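Local coordinates for Peptide/nickel transport system substrate-binding protein (Listeria monocytogenes serotype 1/2a, PDB 5KZT) that binds peptides and probably hands them to a membrane transporter for uptake into the cell, at residues G325-P330 with K472-M477; W425-D428 with T434-D437; R294-L299 with K392-L397. All coordinates share one frame; numbering follows the deposited sequence.

Following the chain from the N terminus, helix 291-299 supplies the first half of contact 3. Segment 325-330, in the loop between strand 316-317 and helix 336-340, then opens contact 1 before residues 392-397 close contact 3, so these two cross along the sequence; in space their centres lie about 33 Å apart. Contact 2 starts at the end of strand 420-425 and closes within a few residues on helix 433-436, wholly inside the longer excursion that contact 1 completes on helix 471-487. Contacts 1 and 2 touch, with Phe-326 packed on Pro-427 and Phe-435. Contact 3 stands apart, joining helix 291-299 to a beta-alpha-beta unit at one side of the seven-stranded sheet.

Contact 1: residues G325-P330 with K472-M477; sequences GFTFDP and KRWDEM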
ATOM      1  N   GLY A 325      -0.327  11.667  13.289  1.00 22.16           N
ATOM      2  CA  GLY A 325      -0.193  12.818  12.406  1.00 21.75           C
ATOM      3  C   GLY A 325      -0.934  12.707  11.082  1.00 21.09           C
ATOM      4  O   GLY A 325      -0.704  13.517  10.199  1.00 20.93           O
ATOM      5  N   PHE A 326      -1.832  11.727  10.953  1.00 20.05           N
ATOM      6  CA  PHE A 326      -2.459  11.415   9.676  1.00 19.93           C
ATOM      7  C   PHE A 326      -3.951  11.763   9.567  1.00 19.32           C
ATOM      8  O   PHE A 326      -4.400  12.304   8.554  1.00 19.79           O
ATOM      9  CB  PHE A 326      -2.254   9.921   9.356  1.00 20.04           C
ATOM     10  CG  PHE A 326      -2.817   9.522   8.016  1.00 20.87           C
ATOM     11  CD1 PHE A 326      -2.331  10.104   6.859  1.00 21.33           C
ATOM     12  CD2 PHE A 326      -3.856   8.595   7.914  1.00 21.51           C
ATOM     13  CE1 PHE A 326      -2.859   9.759   5.609  1.00 22.11           C
ATOM     14  CE2 PHE A 326      -4.387   8.253   6.678  1.00 20.98           C
ATOM     15  CZ  PHE A 326      -3.886   8.826   5.533  1.00 21.47           C
ATOM     16  N   THR A 327      -4.720  11.429  10.591  1.00 18.83           N
ATOM     17  CA  THR A 327      -6.174  11.579  10.556  1.00 18.80           C
ATOM     18  C   THR A 327      -6.692  12.134  11.904  1.00 18.89           C
ATOM     19  O   THR A 327      -6.174  11.790  12.956  1.00 18.43           O
ATOM     20  CB  THR A 327      -6.815  10.222  10.200  1.00 18.82           C
ATOM     21  OG1 THR A 327      -8.221  10.375  10.083  1.00 20.09           O
ATOM     22  CG2 THR A 327      -6.527   9.182  11.237  1.00 18.60           C
ATOM     23  N   PHE A 328      -7.700  13.009  11.845  1.00 18.83           N
ATOM     24  CA  PHE A 328      -8.090  13.837  12.979  1.00 19.16           C
ATOM     25  C   PHE A 328      -9.599  13.899  13.115  1.00 19.50           C
ATOM     26  O   PHE A 328     -10.337  13.783  12.141  1.00 19.45           O
ATOM     27  CB  PHE A 328      -7.545  15.261  12.831  1.00 19.52           C
ATOM     28  CG  PHE A 328      -6.045  15.325  12.706  1.00 19.04           C
ATOM     29  CD1 PHE A 328      -5.436  15.185  11.463  1.00 18.46           C
ATOM     30  CD2 PHE A 328      -5.247  15.530  13.827  1.00 19.16           C
ATOM     31  CE1 PHE A 328      -4.053  15.221  11.343  1.00 18.20           C
ATOM     32  CE2 PHE A 328      -3.863  15.592  13.707  1.00 19.00           C
ATOM     33  CZ  PHE A 328      -3.265  15.419  12.469  1.00 18.44           C
ATOM     34  N   ASP A 329     -10.031  14.058  14.356  1.00 19.87           N
ATOM     35  CA  ASP A 329     -11.431  14.011  14.757  1.00 20.35           C
ATOM     36  C   ASP A 329     -12.185  15.163  14.080  1.00 21.02           C
ATOM     37  O   ASP A 329     -11.759  16.308  14.178  1.00 20.93           O
ATOM     38  CB  ASP A 329     -11.468  14.115  16.295  1.00 21.10           C
ATOM     39  CG  ASP A 329     -12.861  13.947  16.902  1.00 21.97           C
ATOM     40  OD1 ASP A 329     -13.864  14.267  16.255  1.00 22.46           O
ATOM     41  OD2 ASP A 329     -12.948  13.523  18.073  1.00 22.30           O
ATOM     42  N   PRO A 330     -13.314  14.863  13.387  1.00 21.21           N
ATOM     43  CA  PRO A 330     -14.051  15.952  12.734  1.00 22.27           C
ATOM     44  C   PRO A 330     -14.634  16.937  13.741  1.00 23.51           C
ATOM     45  O   PRO A 330     -14.871  18.080  13.394  1.00 24.63           O
ATOM     46  CB  PRO A 330     -15.150  15.221  11.932  1.00 22.13           C
ATOM     47  CG  PRO A 330     -15.332  13.947  12.665  1.00 21.77           C
ATOM     48  CD  PRO A 330     -13.949  13.566  13.129  1.00 20.91           C
ATOM     49  N   LYS A 472     -20.405  10.058  15.124  1.00 30.92           N
ATOM     50  CA  LYS A 472     -20.613   8.678  15.604  1.00 31.44           C
ATOM     51  C   LYS A 472     -19.723   7.662  14.887  1.00 29.49           C
ATOM     52  O   LYS A 472     -19.179   6.773  15.527  1.00 28.21           O
ATOM     53  CB  LYS A 472     -22.086   8.247  15.508  1.00 35.24           C
ATOM     54  CG  LYS A 472     -22.965   8.867  16.583  1.00 38.11           C
ATOM     55  CD  LYS A 472     -24.161   7.987  16.924  1.00 42.02           C
ATOM     56  CE  LYS A 472     -25.062   8.628  17.971  1.00 44.98           C
ATOM     57  NZ  LYS A 472     -25.694   9.890  17.477  1.00 46.58           N
ATOM     58  N   ARG A 473     -19.574   7.800  13.565  1.00 29.45           N
ATOM     59  CA  ARG A 473     -18.683   6.924  12.790  1.00 28.25           C
ATOM     60  C   ARG A 473     -17.260   7.045  13.310  1.00 25.23           C
ATOM     61  O   ARG A 473     -16.607   6.040  13.588  1.00 23.82           O
ATOM     62  CB  ARG A 473     -18.733   7.272  11.299  1.00 30.04           C
ATOM     63  CG  ARG A 473     -17.754   6.494  10.431  1.00 30.57           C
ATOM     64  CD  ARG A 473     -18.061   6.612   8.948  1.00 33.84           C
ATOM     65  NE  ARG A 473     -16.979   6.049   8.135  1.00 34.53           N
ATOM     66  CZ  ARG A 473     -15.841   6.682   7.805  1.00 34.01           C
ATOM     67  NH1 ARG A 473     -15.601   7.938   8.198  1.00 33.65           N
ATOM     68  NH2 ARG A 473     -14.927   6.049   7.071  1.00 33.99           N
ATOM     69  N   TRP A 474     -16.796   8.285  13.451  1.00 23.72           N
ATOM     70  CA  TRP A 474     -15.440   8.532  13.951  1.00 21.81           C
ATOM     71  C   TRP A 474     -15.238   7.891  15.328  1.00 21.28           C
ATOM     72  O   TRP A 474     -14.290   7.121  15.520  1.00 20.41           O
ATOM     73  CB  TRP A 474     -15.146  10.036  14.015  1.00 21.95           C
ATOM     74  CG  TRP A 474     -13.822  10.320  14.636  1.00 20.81           C
ATOM     75  CD1 TRP A 474     -13.561  10.554  15.961  1.00 20.98           C
ATOM     76  CD2 TRP A 474     -12.574  10.366  13.964  1.00 20.22           C
ATOM     77  NE1 TRP A 474     -12.205  10.742  16.150  1.00 20.68           N
ATOM     78  CE2 TRP A 474     -11.579  10.631  14.936  1.00 20.14           C
ATOM     79  CE3 TRP A 474     -12.193  10.213  12.628  1.00 20.10           C
ATOM     80  CZ2 TRP A 474     -10.224  10.781  14.604  1.00 20.33           C
ATOM     81  CZ3 TRP A 474     -10.839  10.335  12.297  1.00 20.24           C
ATOM     82  CH2 TRP A 474      -9.873  10.619  13.284  1.00 20.44           C
ATOM     83  N   ASP A 475     -16.138   8.182  16.268  1.00 22.26           N
ATOM     84  CA  ASP A 475     -16.004   7.659  17.642  1.00 22.90           C
ATOM     85  C   ASP A 475     -15.908   6.126  17.672  1.00 23.20           C
ATOM     86  O   ASP A 475     -15.112   5.557  18.423  1.00 22.76           O
ATOM     87  CB  ASP A 475     -17.147   8.138  18.562  1.00 24.82           C
ATOM     88  CG  ASP A 475     -17.169   9.660  18.748  1.00 25.37           C
ATOM     89  OD1 ASP A 475     -16.170  10.325  18.415  1.00 24.22           O
ATOM     90  OD2 ASP A 475     -18.198  10.189  19.210  1.00 26.86           O
ATOM     91  N   GLU A 476     -16.706   5.475  16.833  1.00 24.52           N
ATOM     92  CA  GLU A 476     -16.689   4.024  16.735  1.00 25.63           C
ATOM     93  C   GLU A 476     -15.380   3.507  16.160  1.00 23.19           C
ATOM     94  O   GLU A 476     -14.833   2.548  16.687  1.00 22.89           O
ATOM     95  CB  GLU A 476     -17.889   3.528  15.928  1.00 28.60           C
ATOM     96  CG  GLU A 476     -19.224   3.801  16.617  1.00 32.08           C
ATOM     97  CD  GLU A 476     -19.457   2.939  17.852  1.00 34.89           C
ATOM     98  OE1 GLU A 476     -19.755   1.736  17.691  1.00 37.64           O
ATOM     99  OE2 GLU A 476     -19.374   3.469  18.990  1.00 37.04           O
ATOM    100  N   MET A 477     -14.852   4.172  15.131  1.00 21.61           N
ATOM    101  CA  MET A 477     -13.535   3.807  14.586  1.00 20.40           C
ATOM    102  C   MET A 477     -12.429   3.876  15.642  1.00 19.48           C
ATOM    103  O   MET A 477     -11.540   3.038  15.655  1.00 19.10           O
ATOM    104  CB  MET A 477     -13.183   4.666  13.355  1.00 20.25           C
ATOM    105  CG  MET A 477     -13.986   4.280  12.112  1.00 21.43           C
ATOM    106  SD  MET A 477     -13.437   4.997  10.554  1.00 22.55           S
ATOM    107  CE  MET A 477     -13.612   6.740  10.923  1.00 21.98           C
TER
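Asp-329 OD1, on a side chain that lies against the Trp-474 indole, is gripped by two donors, Gly-331 N in an Asx turn and Gln-471 NE2 at the start of helix 471-487. In this solute-binding protein of the periplasmic-binding-protein class, the contact lays the irregular loop 325-330 across that helix. The indole of Trp-474 is its centre: CG sits anti to the backbone N (chi1 175°), which carries the ring from the helix to the loop. One ring face is roofed by consecutive loop residues. Asp-329 CA makes a CH-pi contact 3.7 Å from the centroid of the Trp-474 six-membered ring, and Pro-330 CD does the same 3.8 Å from the centroid of its five-membered ring. Phe-328 O lies above the rim of this face, 3.4 Å from Trp-474 CH2. The indole NE1 is hydrogen-bonded to Glu-339 OE1, which would help to fix the ring's rotation. Asp-329 OD2 and Asp-475 OD1 stand 4.6 Å apart, and the Gln-471 amide, bonded to both residues, may ease their repulsion. Thr-327 meets the ring at its edge, where OG1 lies in the indole plane 3.4 Å from Trp-474 CZ3.

Contact 2: residues W425-D428 with T434-D437; sequences WGPD and TFLD
Trp-425 turns the edge of its indole toward the face of Phe-435, an offset edge-to-face pair with the five-membered ring and the phenyl centroids 5.1 Å apart and the planes at 75°. The touching atoms are the two CD1 carbons, Trp-425 CD1 lying 3.6 Å from Phe-435 CD1. The phenyl rim also meets the backbone: Trp-425 O approaches near the ring plane, 3.4 Å from Phe-435 CE1. Further round the ring, Pro-427 CB comes within 3.8 Å of Phe-435 CE2, and the proline and phenylalanine side chains run side by side in the same direction. Thr-434 divides its two branches between different tasks. Its methyl CG2 rests on Pro-427 CB, whereas OG1, anti to the backbone N (chi1 -170°), faces the turning chain and accepts a nearly straight hydrogen bond from Asp-428 N (3.0 Å, N-H...O angle 175°). A water is hydrogen-bonded to the same hydroxyl at 2.7 Å from Thr-434 OG1 and donates to Asp-428 OD2, so backbone amide, hydroxyl, water and carboxylate form a ring that the Asp-428 side chain itself closes. Here the chain leaves strand 420-425 of the seven-stranded sheet and folds back at once on helix 433-436. This bend lines the peptide site: Gly-426 makes backbone hydrogen bonds to the bound peptide, Asp-428 OD1 is hydrogen-bonded to the peptide backbone, and the Trp-425 indole packs on it. Tyr-113 OH is a further partner of Asp-428 OD2. The chemistry is consistent with a second-shell role for Thr-434, which holds the amide of Asp-428 directly and its carboxylate through water; the water donor and the Tyr-113 hydroxyl at OD2 would probably favour the ionised form and limit its rotation, leaving OD1 turned to the ligand's main chain.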
ATOM      1  N   TRP A 425       1.354  -1.372   5.907  1.00 15.89           N
ATOM      2  CA  TRP A 425       0.278  -0.764   5.171  1.00 15.19           C
ATOM      3  C   TRP A 425       0.476   0.719   5.109  1.00 15.15           C
ATOM      4  O   TRP A 425       0.707   1.359   6.139  1.00 16.07           O
ATOM      5  CB  TRP A 425      -1.065  -1.083   5.819  1.00 14.86           C
ATOM      6  CG  TRP A 425      -2.228  -0.711   4.976  1.00 14.91           C
ATOM      7  CD1 TRP A 425      -3.052   0.366   5.140  1.00 15.45           C
ATOM      8  CD2 TRP A 425      -2.718  -1.422   3.852  1.00 14.73           C
ATOM      9  NE1 TRP A 425      -4.026   0.374   4.176  1.00 15.71           N
ATOM     10  CE2 TRP A 425      -3.855  -0.718   3.373  1.00 15.17           C
ATOM     11  CE3 TRP A 425      -2.319  -2.593   3.197  1.00 14.97           C
ATOM     12  CZ2 TRP A 425      -4.595  -1.148   2.266  1.00 15.44           C
ATOM     13  CZ3 TRP A 425      -3.045  -3.020   2.092  1.00 15.05           C
ATOM     14  CH2 TRP A 425      -4.178  -2.300   1.642  1.00 14.97           C
ATOM     15  N   GLY A 426       0.356   1.249   3.898  1.00 14.78           N
ATOM     16  CA  GLY A 426       0.297   2.679   3.641  1.00 14.95           C
ATOM     17  C   GLY A 426      -1.120   3.058   3.255  1.00 14.50           C
ATOM     18  O   GLY A 426      -1.836   2.266   2.616  1.00 14.37           O
ATOM     19  N   PRO A 427      -1.549   4.269   3.618  1.00 14.75           N
ATOM     20  CA  PRO A 427      -2.946   4.642   3.420  1.00 14.60           C
ATOM     21  C   PRO A 427      -3.297   4.884   1.959  1.00 14.75           C
ATOM     22  O   PRO A 427      -2.484   5.424   1.223  1.00 15.05           O
ATOM     23  CB  PRO A 427      -3.071   5.927   4.223  1.00 15.17           C
ATOM     24  CG  PRO A 427      -1.699   6.527   4.149  1.00 15.59           C
ATOM     25  CD  PRO A 427      -0.757   5.370   4.194  1.00 15.10           C
ATOM     26  N   ASP A 428      -4.517   4.524   1.574  1.00 14.46           N
ATOM     27  CA  ASP A 428      -5.033   4.797   0.220  1.00 15.03           C
ATOM     28  C   ASP A 428      -5.936   6.027   0.152  1.00 15.47           C
ATOM     29  O   ASP A 428      -6.252   6.476  -0.941  1.00 15.92           O
ATOM     30  CB  ASP A 428      -5.787   3.574  -0.295  1.00 14.98           C
ATOM     31  CG  ASP A 428      -4.937   2.322  -0.256  1.00 14.65           C
ATOM     32  OD1 ASP A 428      -3.711   2.429  -0.452  1.00 14.82           O
ATOM     33  OD2 ASP A 428      -5.472   1.237   0.022  1.00 15.40           O
ATOM     34  N   THR A 434      -9.044   3.196   6.048  1.00 14.68           N
ATOM     35  CA  THR A 434      -8.042   2.612   5.159  1.00 14.47           C
ATOM     36  C   THR A 434      -7.187   1.549   5.880  1.00 14.13           C
ATOM     37  O   THR A 434      -6.842   0.526   5.287  1.00 14.06           O
ATOM     38  CB  THR A 434      -7.164   3.666   4.446  1.00 14.62           C
ATOM     39  OG1 THR A 434      -6.375   3.014   3.429  1.00 14.41           O
ATOM     40  CG2 THR A 434      -6.260   4.437   5.417  1.00 14.92           C
ATOM     41  N   PHE A 435      -6.903   1.763   7.166  1.00 14.30           N
ATOM     42  CA  PHE A 435      -6.198   0.776   7.999  1.00 14.22           C
ATOM     43  C   PHE A 435      -7.140  -0.244   8.653  1.00 14.57           C
ATOM     44  O   PHE A 435      -6.898  -1.464   8.611  1.00 14.29           O
ATOM     45  CB  PHE A 435      -5.403   1.493   9.100  1.00 14.63           C
ATOM     46  CG  PHE A 435      -4.243   2.315   8.574  1.00 14.59           C
ATOM     47  CD1 PHE A 435      -2.991   1.743   8.424  1.00 14.69           C
ATOM     48  CD2 PHE A 435      -4.412   3.656   8.235  1.00 15.23           C
ATOM     49  CE1 PHE A 435      -1.933   2.493   7.926  1.00 14.80           C
ATOM     50  CE2 PHE A 435      -3.365   4.399   7.723  1.00 15.11           C
ATOM     51  CZ  PHE A 435      -2.121   3.807   7.568  1.00 15.02           C
ATOM     52  N   LEU A 436      -8.204   0.247   9.259  1.00 15.42           N
ATOM     53  CA  LEU A 436      -9.048  -0.619  10.092  1.00 16.01           C
ATOM     54  C   LEU A 436      -9.799  -1.676   9.278  1.00 16.12           C
ATOM     55  O   LEU A 436      -9.960  -2.806   9.737  1.00 16.07           O
ATOM     56  CB  LEU A 436     -10.020   0.223  10.916  1.00 16.84           C
ATOM     57  CG  LEU A 436      -9.414   1.247  11.899  1.00 17.38           C
ATOM     58  CD1 LEU A 436     -10.469   2.239  12.368  1.00 18.26           C
ATOM     59  CD2 LEU A 436      -8.775   0.562  13.085  1.00 17.55           C
ATOM     60  N   ASP A 437     -10.225  -1.317   8.065  1.00 16.37           N
ATOM     61  CA  ASP A 437     -10.964  -2.228   7.214  1.00 16.92           C
ATOM     62  C   ASP A 437     -10.205  -3.493   6.801  1.00 16.27           C
ATOM     63  O   ASP A 437     -10.820  -4.474   6.394  1.00 16.06           O
ATOM     64  CB  ASP A 437     -11.417  -1.521   5.942  1.00 17.84           C
ATOM     65  CG  ASP A 437     -12.541  -0.550   6.175  1.00 19.02           C
ATOM     66  OD1 ASP A 437     -13.106  -0.469   7.293  1.00 21.18           O
ATOM     67  OD2 ASP A 437     -12.873   0.151   5.213  1.00 20.12           O
TER
HETATM   68  O   HOH W   1      -7.672   1.454   1.647  1.00 16.23           O

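Contact 3: residues R294-L299 with K392-L397; sequences RKAIAL and KNLDGL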
ATOM      1  N   ARG A 294       0.047 -15.011  20.979  1.00 21.94           N
ATOM      2  CA  ARG A 294       0.128 -13.745  20.217  1.00 21.44           C
ATOM      3  C   ARG A 294       0.659 -12.600  21.097  1.00 21.66           C
ATOM      4  O   ARG A 294       1.549 -11.843  20.686  1.00 20.65           O
ATOM      5  CB  ARG A 294      -1.244 -13.347  19.634  1.00 21.01           C
ATOM      6  CG  ARG A 294      -1.779 -14.331  18.601  1.00 20.68           C
ATOM      7  CD  ARG A 294      -2.868 -13.719  17.757  1.00 20.36           C
ATOM      8  NE  ARG A 294      -4.066 -13.329  18.504  1.00 20.60           N
ATOM      9  CZ  ARG A 294      -5.071 -14.133  18.854  1.00 21.35           C
ATOM     10  NH1 ARG A 294      -5.050 -15.448  18.605  1.00 21.48           N
ATOM     11  NH2 ARG A 294      -6.117 -13.612  19.499  1.00 22.13           N
ATOM     12  N   LYS A 295       0.094 -12.501  22.306  1.00 22.74           N
ATOM     13  CA  LYS A 295       0.453 -11.465  23.282  1.00 23.97           C
ATOM     14  C   LYS A 295       1.922 -11.581  23.700  1.00 23.99           C
ATOM     15  O   LYS A 295       2.592 -10.570  23.869  1.00 23.65           O
ATOM     16  CB  LYS A 295      -0.460 -11.549  24.521  1.00 25.52           C
ATOM     17  CG  LYS A 295      -0.227 -10.442  25.542  1.00 27.21           C
ATOM     18  CD  LYS A 295      -1.161 -10.538  26.743  1.00 29.20           C
ATOM     19  CE  LYS A 295      -2.575 -10.056  26.431  1.00 30.04           C
ATOM     20  NZ  LYS A 295      -2.597  -8.591  26.159  1.00 30.88           N
ATOM     21  N   ALA A 296       2.393 -12.816  23.872  1.00 24.36           N
ATOM     22  CA  ALA A 296       3.784 -13.072  24.282  1.00 24.83           C
ATOM     23  C   ALA A 296       4.765 -12.525  23.250  1.00 24.24           C
ATOM     24  O   ALA A 296       5.677 -11.766  23.602  1.00 24.23           O
ATOM     25  CB  ALA A 296       4.017 -14.553  24.481  1.00 25.23           C
ATOM     26  N   ILE A 297       4.559 -12.901  21.984  1.00 23.39           N
ATOM     27  CA  ILE A 297       5.399 -12.411  20.881  1.00 23.22           C
ATOM     28  C   ILE A 297       5.283 -10.872  20.788  1.00 22.37           C
ATOM     29  O   ILE A 297       6.295 -10.170  20.671  1.00 21.53           O
ATOM     30  CB  ILE A 297       4.990 -13.052  19.524  1.00 23.24           C
ATOM     31  CG1 ILE A 297       5.181 -14.581  19.532  1.00 24.43           C
ATOM     32  CG2 ILE A 297       5.712 -12.407  18.340  1.00 22.93           C
ATOM     33  CD1 ILE A 297       6.571 -15.082  19.743  1.00 25.50           C
ATOM     34  N   ALA A 298       4.050 -10.365  20.872  1.00 21.43           N
ATOM     35  CA  ALA A 298       3.784  -8.942  20.670  1.00 21.33           C
ATOM     36  C   ALA A 298       4.539  -8.060  21.651  1.00 21.94           C
ATOM     37  O   ALA A 298       5.147  -7.066  21.248  1.00 21.54           O
ATOM     38  CB  ALA A 298       2.295  -8.642  20.778  1.00 21.23           C
ATOM     39  N   LEU A 299       4.472  -8.430  22.925  1.00 22.74           N
ATOM     40  CA  LEU A 299       5.004  -7.614  24.000  1.00 23.64           C
ATOM     41  C   LEU A 299       6.487  -7.834  24.255  1.00 24.17           C
ATOM     42  O   LEU A 299       7.068  -7.125  25.079  1.00 25.28           O
ATOM     43  CB  LEU A 299       4.204  -7.840  25.276  1.00 24.50           C
ATOM     44  CG  LEU A 299       2.708  -7.540  25.229  1.00 24.27           C
ATOM     45  CD1 LEU A 299       2.132  -7.790  26.611  1.00 25.45           C
ATOM     46  CD2 LEU A 299       2.404  -6.124  24.782  1.00 24.04           C
ATOM     47  N   LYS A 392      15.576 -14.649  23.190  1.00 29.96           N
ATOM     48  CA  LYS A 392      16.153 -14.345  24.501  1.00 31.92           C
ATOM     49  C   LYS A 392      15.077 -14.143  25.576  1.00 31.48           C
ATOM     50  O   LYS A 392      15.301 -14.489  26.724  1.00 33.00           O
ATOM     51  CB  LYS A 392      17.099 -13.141  24.447  1.00 33.45           C
ATOM     52  CG  LYS A 392      16.421 -11.781  24.516  1.00 33.84           C
ATOM     53  CD  LYS A 392      17.428 -10.647  24.556  1.00 35.93           C
ATOM     54  CE  LYS A 392      16.714  -9.306  24.590  1.00 36.26           C
ATOM     55  NZ  LYS A 392      17.653  -8.230  24.184  1.00 38.03           N
ATOM     56  N   ASN A 393      13.929 -13.578  25.199  1.00 29.87           N
ATOM     57  CA  ASN A 393      12.876 -13.208  26.160  1.00 30.00           C
ATOM     58  C   ASN A 393      11.878 -14.339  26.482  1.00 29.73           C
ATOM     59  O   ASN A 393      11.317 -14.350  27.575  1.00 29.90           O
ATOM     60  CB  ASN A 393      12.100 -11.960  25.684  1.00 29.24           C
ATOM     61  CG  ASN A 393      12.917 -10.664  25.796  1.00 30.16           C
ATOM     62  OD1 ASN A 393      13.746 -10.523  26.675  1.00 31.79           O
ATOM     63  ND2 ASN A 393      12.640  -9.701  24.922  1.00 29.48           N
ATOM     64  N   LEU A 394      11.670 -15.265  25.542  1.00 28.48           N
ATOM     65  CA  LEU A 394      10.654 -16.298  25.666  1.00 28.75           C
ATOM     66  C   LEU A 394      11.264 -17.709  25.605  1.00 29.64           C
ATOM     67  O   LEU A 394      11.434 -18.280  24.523  1.00 29.26           O
ATOM     68  CB  LEU A 394       9.610 -16.115  24.564  1.00 27.27           C
ATOM     69  CG  LEU A 394       8.878 -14.774  24.510  1.00 26.83           C
ATOM     70  CD1 LEU A 394       7.846 -14.849  23.407  1.00 25.91           C
ATOM     71  CD2 LEU A 394       8.205 -14.432  25.831  1.00 28.16           C
ATOM     72  N   ASP A 395      11.551 -18.274  26.779  1.00 31.49           N
ATOM     73  CA  ASP A 395      12.264 -19.558  26.918  1.00 32.78           C
ATOM     74  C   ASP A 395      11.486 -20.686  26.260  1.00 31.93           C
ATOM     75  O   ASP A 395      10.304 -20.871  26.550  1.00 31.42           O
ATOM     76  CB  ASP A 395      12.472 -19.917  28.396  1.00 35.28           C
ATOM     77  CG  ASP A 395      13.381 -18.938  29.143  1.00 36.95           C
ATOM     78  OD1 ASP A 395      14.155 -18.194  28.514  1.00 37.55           O
ATOM     79  OD2 ASP A 395      13.320 -18.918  30.390  1.00 38.62           O
ATOM     80  N   GLY A 396      12.162 -21.438  25.393  1.00 31.80           N
ATOM     81  CA  GLY A 396      11.549 -22.522  24.627  1.00 31.69           C
ATOM     82  C   GLY A 396      11.009 -22.116  23.263  1.00 30.14           C
ATOM     83  O   GLY A 396      10.390 -22.922  22.581  1.00 30.76           O
ATOM     84  N   LEU A 397      11.231 -20.873  22.852  1.00 28.92           N
ATOM     85  CA  LEU A 397      10.783 -20.403  21.542  1.00 27.44           C
ATOM     86  C   LEU A 397      11.957 -20.438  20.571  1.00 27.35           C
ATOM     87  O   LEU A 397      13.022 -19.881  20.855  1.00 27.19           O
ATOM     88  CB  LEU A 397      10.211 -18.984  21.642  1.00 26.80           C
ATOM     89  CG  LEU A 397       9.690 -18.367  20.338  1.00 25.83           C
ATOM     90  CD1 LEU A 397       8.489 -19.113  19.788  1.00 25.78           C
ATOM     91  CD2 LEU A 397       9.337 -16.906  20.543  1.00 25.59           C
TER
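Ile-297, on helix 291-299, sets its CD1 methyl against the ends of both Leu-394 and Leu-397, the first and last residues of a type II beta turn. The turn belongs to a beta-alpha-beta crossover: strand 367-374 leads into helix 377-393, and the turn then starts strand 397-404, which pairs parallel with the first. A 3.1 Å bond from Leu-397 N to Leu-394 O closes the turn, and Gly-396 takes the positive phi that this type requires at its third position. Both leucines point toward helix 291-299, yet they reach it by different rotamers. In Leu-394, CG lies anti to the carbonyl carbon (chi1 -58°), and the extended branch is CD1. In Leu-397, CG is instead anti to the backbone N (chi1 -180°), and CD2 is the branch that continues outward, opposite CA. Ile-297 meets both with a bent chain, its CD1 folded back beside CA (chi2 -61°) and its side chain at about a right angle to each leucine. Leu-394 CD1 also settles on the helix backbone, 3.8 Å from Ala-296 O, with the small Ala-296 CB beside it at 4.0 Å. Around this apolar patch, Trp-355 of helix 348-362 touches Ala-296 and Leu-394 and bonds Asp-395 O through NE1, while Leu-390 of helix 377-393 packs against Ile-297 and Leu-397. The side-chain contacts across the join are all between methyls, and no hydrogen bond links the two segments. Ile-297 CD1 stands 3.9 Å from Leu-394 CD1 but just 3.4 Å from Leu-397 CD2, a spacing slightly tight for two methyls.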